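Local coordinates for protein probable fimbrial chaperone YadV (PDB 5GHU) that probably acts as a periplasmic chaperone that folds pilin subunits for assembly into fimbriae and could thereby contribute to adhesion to surfaces, at residues V10-D15 and I118-R123. Numbering follows the deposited sequence.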
ATOM      1  N   VAL A  10      -6.910  -1.595   2.307  1.00 19.83           N
ATOM      2  CA  VAL A  10      -8.366  -1.689   2.038  1.00 21.36           C
ATOM      3  C   VAL A  10      -8.543  -1.823   0.528  1.00 21.47           C
ATOM      4  O   VAL A  10      -7.962  -1.052  -0.232  1.00 22.70           O
ATOM      5  CB  VAL A  10      -9.108  -0.411   2.512  1.00 26.47           C
ATOM      6  CG1 VAL A  10     -10.639  -0.583   2.291  1.00 31.24           C
ATOM      7  CG2 VAL A  10      -8.809  -0.116   3.957  1.00 28.62           C
ATOM      8  N   ILE A  11      -9.348  -2.797   0.073  1.00 19.78           N
ATOM      9  CA  ILE A  11      -9.680  -2.890  -1.338  1.00 18.52           C
ATOM     10  C   ILE A  11     -11.085  -2.331  -1.516  1.00 20.05           C
ATOM     11  O   ILE A  11     -12.028  -2.775  -0.815  1.00 23.44           O
ATOM     12  CB  ILE A  11      -9.636  -4.355  -1.840  1.00 20.05           C
ATOM     13  CG1 ILE A  11      -8.274  -4.997  -1.522  1.00 20.95           C
ATOM     14  CG2 ILE A  11     -10.003  -4.411  -3.316  1.00 22.77           C
ATOM     15  CD1 ILE A  11      -7.007  -4.244  -2.084  1.00 20.61           C
ATOM     16  N   TYR A  12     -11.208  -1.339  -2.411  1.00 18.25           N
ATOM     17  CA  TYR A  12     -12.516  -0.717  -2.694  1.00 18.59           C
ATOM     18  C   TYR A  12     -12.873  -1.082  -4.138  1.00 21.90           C
ATOM     19  O   TYR A  12     -12.352  -0.486  -5.058  1.00 19.58           O
ATOM     20  CB  TYR A  12     -12.452   0.814  -2.497  1.00 19.98           C
ATOM     21  CG  TYR A  12     -13.837   1.436  -2.449  1.00 21.76           C
ATOM     22  CD1 TYR A  12     -14.686   1.381  -3.537  1.00 23.01           C
ATOM     23  CD2 TYR A  12     -14.238   2.137  -1.337  1.00 20.58           C
ATOM     24  CE1 TYR A  12     -15.977   1.932  -3.475  1.00 23.92           C
ATOM     25  CE2 TYR A  12     -15.492   2.708  -1.266  1.00 25.74           C
ATOM     26  CZ  TYR A  12     -16.349   2.609  -2.346  1.00 27.28           C
ATOM     27  OH  TYR A  12     -17.612   3.175  -2.253  1.00 29.68           O
ATOM     28  N   LYS A  13     -13.749  -2.090  -4.318  1.00 20.35           N
ATOM     29  CA  LYS A  13     -14.169  -2.472  -5.671  1.00 20.53           C
ATOM     30  C   LYS A  13     -15.197  -1.498  -6.145  1.00 19.94           C
ATOM     31  O   LYS A  13     -16.052  -1.070  -5.382  1.00 21.16           O
ATOM     32  CB  LYS A  13     -14.686  -3.934  -5.656  1.00 17.72           C
ATOM     33  CG  LYS A  13     -13.543  -4.905  -5.278  1.00 19.82           C
ATOM     34  CD  LYS A  13     -14.067  -6.346  -5.369  1.00 19.39           C
ATOM     35  CE  LYS A  13     -12.911  -7.260  -4.910  1.00 17.99           C
ATOM     36  NZ  LYS A  13     -13.366  -8.727  -5.011  1.00 20.01           N
ATOM     37  N   SER A  14     -15.125  -1.124  -7.423  1.00 20.10           N
ATOM     38  CA  SER A  14     -15.935  -0.002  -7.898  1.00 20.72           C
ATOM     39  C   SER A  14     -17.442  -0.231  -7.851  1.00 23.62           C
ATOM     40  O   SER A  14     -18.230   0.730  -7.840  1.00 25.24           O
ATOM     41  CB  SER A  14     -15.506   0.372  -9.319  1.00 27.35           C
ATOM     42  OG  SER A  14     -15.805  -0.667 -10.236  1.00 25.01           O
ATOM     43  N   ASP A  15     -17.863  -1.500  -7.801  1.00 21.51           N
ATOM     44  CA  ASP A  15     -19.306  -1.743  -7.749  1.00 22.00           C
ATOM     45  C   ASP A  15     -19.890  -1.633  -6.339  1.00 22.63           C
ATOM     46  O   ASP A  15     -21.105  -1.728  -6.178  1.00 26.93           O
ATOM     47  CB  ASP A  15     -19.685  -3.112  -8.385  1.00 23.78           C
ATOM     48  CG  ASP A  15     -19.062  -4.295  -7.656  1.00 24.97           C
ATOM     49  OD1 ASP A  15     -19.194  -4.352  -6.437  1.00 28.37           O
ATOM     50  OD2 ASP A  15     -18.540  -5.147  -8.353  1.00 24.07           O
ATOM     51  N   ILE A 118      -2.920   3.627   6.128  1.00 27.82           N
ATOM     52  CA  ILE A 118      -2.809   2.418   5.292  1.00 24.31           C
ATOM     53  C   ILE A 118      -3.331   2.721   3.911  1.00 23.20           C
ATOM     54  O   ILE A 118      -4.052   3.691   3.710  1.00 25.43           O
ATOM     55  CB  ILE A 118      -3.610   1.197   5.833  1.00 26.42           C
ATOM     56  CG1 ILE A 118      -5.110   1.487   5.875  1.00 27.79           C
ATOM     57  CG2 ILE A 118      -3.073   0.742   7.180  1.00 28.48           C
ATOM     58  CD1 ILE A 118      -5.930   0.276   6.336  1.00 28.09           C
ATOM     59  N   LYS A 119      -2.923   1.926   2.931  1.00 22.77           N
ATOM     60  CA  LYS A 119      -3.353   2.155   1.543  1.00 21.38           C
ATOM     61  C   LYS A 119      -4.771   1.671   1.296  1.00 21.28           C
ATOM     62  O   LYS A 119      -5.192   0.608   1.793  1.00 22.02           O
ATOM     63  CB  LYS A 119      -2.435   1.414   0.577  1.00 23.01           C
ATOM     64  CG  LYS A 119      -1.014   1.983   0.589  1.00 23.94           C
ATOM     65  CD  LYS A 119      -0.081   0.978  -0.173  1.00 29.63           C
ATOM     66  CE  LYS A 119       1.417   1.263  -0.009  1.00 35.61           C
ATOM     67  NZ  LYS A 119       2.238   0.105  -0.537  1.00 29.72           N
ATOM     68  N   LEU A 120      -5.472   2.450   0.482  1.00 20.38           N
ATOM     69  CA  LEU A 120      -6.768   2.011  -0.076  1.00 22.13           C
ATOM     70  C   LEU A 120      -6.590   1.899  -1.587  1.00 21.37           C
ATOM     71  O   LEU A 120      -6.130   2.832  -2.249  1.00 21.29           O
ATOM     72  CB  LEU A 120      -7.885   3.001   0.263  1.00 21.93           C
ATOM     73  CG  LEU A 120      -9.233   2.601  -0.377  1.00 23.43           C
ATOM     74  CD1 LEU A 120     -10.399   3.017   0.575  1.00 23.96           C
ATOM     75  CD2 LEU A 120      -9.417   3.257  -1.740  1.00 24.66           C
ATOM     76  N   PHE A 121      -6.905   0.738  -2.152  1.00 18.23           N
ATOM     77  CA  PHE A 121      -6.809   0.581  -3.600  1.00 16.96           C
ATOM     78  C   PHE A 121      -8.193   0.582  -4.168  1.00 21.17           C
ATOM     79  O   PHE A 121      -9.001  -0.325  -3.839  1.00 20.59           O
ATOM     80  CB  PHE A 121      -6.089  -0.742  -3.983  1.00 20.94           C
ATOM     81  CG  PHE A 121      -4.667  -0.805  -3.489  1.00 18.21           C
ATOM     82  CD1 PHE A 121      -3.675  -0.223  -4.213  1.00 18.97           C
ATOM     83  CD2 PHE A 121      -4.333  -1.448  -2.286  1.00 20.03           C
ATOM     84  CE1 PHE A 121      -2.329  -0.281  -3.781  1.00 20.34           C
ATOM     85  CE2 PHE A 121      -2.969  -1.454  -1.813  1.00 22.61           C
ATOM     86  CZ  PHE A 121      -1.982  -0.894  -2.573  1.00 21.03           C
ATOM     87  N   TYR A 122      -8.469   1.580  -5.003  1.00 17.82           N
ATOM     88  CA  TYR A 122      -9.739   1.635  -5.733  1.00 17.13           C
ATOM     89  C   TYR A 122      -9.593   0.790  -7.001  1.00 20.04           C
ATOM     90  O   TYR A 122      -8.713   1.059  -7.842  1.00 20.03           O
ATOM     91  CB  TYR A 122     -10.093   3.096  -6.061  1.00 19.61           C
ATOM     92  CG  TYR A 122     -11.434   3.172  -6.756  1.00 20.59           C
ATOM     93  CD1 TYR A 122     -12.607   3.172  -6.024  1.00 23.58           C
ATOM     94  CD2 TYR A 122     -11.497   3.292  -8.138  1.00 22.19           C
ATOM     95  CE1 TYR A 122     -13.845   3.295  -6.678  1.00 24.21           C
ATOM     96  CE2 TYR A 122     -12.717   3.448  -8.789  1.00 22.96           C
ATOM     97  CZ  TYR A 122     -13.868   3.419  -8.057  1.00 25.39           C
ATOM     98  OH  TYR A 122     -15.096   3.564  -8.718  1.00 29.33           O
ATOM     99  N   ARG A 123     -10.437  -0.269  -7.129  1.00 18.33           N
ATOM    100  CA  ARG A 123     -10.265  -1.255  -8.180  1.00 17.50           C
ATOM    101  C   ARG A 123     -11.523  -1.276  -9.057  1.00 18.20           C
ATOM    102  O   ARG A 123     -12.552  -1.832  -8.671  1.00 19.44           O
ATOM    103  CB  ARG A 123     -10.019  -2.644  -7.586  1.00 17.53           C
ATOM    104  CG  ARG A 123      -9.743  -3.681  -8.667  1.00 18.59           C
ATOM    105  CD  ARG A 123      -9.475  -5.058  -8.041  1.00 17.77           C
ATOM    106  NE  ARG A 123      -8.167  -4.908  -7.372  1.00 16.61           N
ATOM    107  CZ  ARG A 123      -7.793  -5.698  -6.375  1.00 18.12           C
ATOM    108  NH1 ARG A 123      -8.562  -6.731  -5.998  1.00 18.76           N
ATOM    109  NH2 ARG A 123      -6.632  -5.477  -5.759  1.00 16.47           N
TER
HETATM  110  O   HOH W   1     -17.514   3.199  -7.076  1.00 33.74           O
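Val-10 to Ser-14 pair with Lys-119 to Arg-123 as parallel neighbours at the edge of a sheet in the immunoglobulin-like N-terminal domain of this PapD-family chaperone. The two strands run nearly parallel, and strand 114-123 is flanked on its other side by antiparallel strand 86-95.

Five backbone hydrogen bonds document the register. Val-10 and Tyr-12 each donate and accept, the bond from Tyr-12 N to Phe-121 O (2.8 Å) being nearly linear at 176°. The last, Ser-14 N to Arg-123 O (2.9 Å), bends to 144° and reaches the oxygen from above its carbonyl plane.

On the face bearing Val-10 and Tyr-12, which packs on Val-19 and Val-21 of strand 19-25, the contacts are apolar. Val-10 splits its methyls, CG2 meeting Ile-118 CD1 (3.8 Å) and CG1 meeting Leu-120 CD1 (4.0 Å). The rings of Tyr-12 and Tyr-122 lie obliquely, planes at 34°, and touch through their CD1 atoms (3.7 Å); Tyr-12 OH is hydrogen-bonded to Tyr-74 N.

On the reverse face, Ile-11 CD1 reaches Phe-121 CD2 (3.9 Å), while its CG2 sits over one face of the Arg-123 guanidinium, offset toward the rim. A bend at chi3 turns that group back over Ile-11; salt bridges to Glu-85 and to Asp-211 also hold it.

At the strand end, one water donates to Ser-14 O (2.7 Å) and hydrogen-bonds Tyr-122 OH in the plane of the ring.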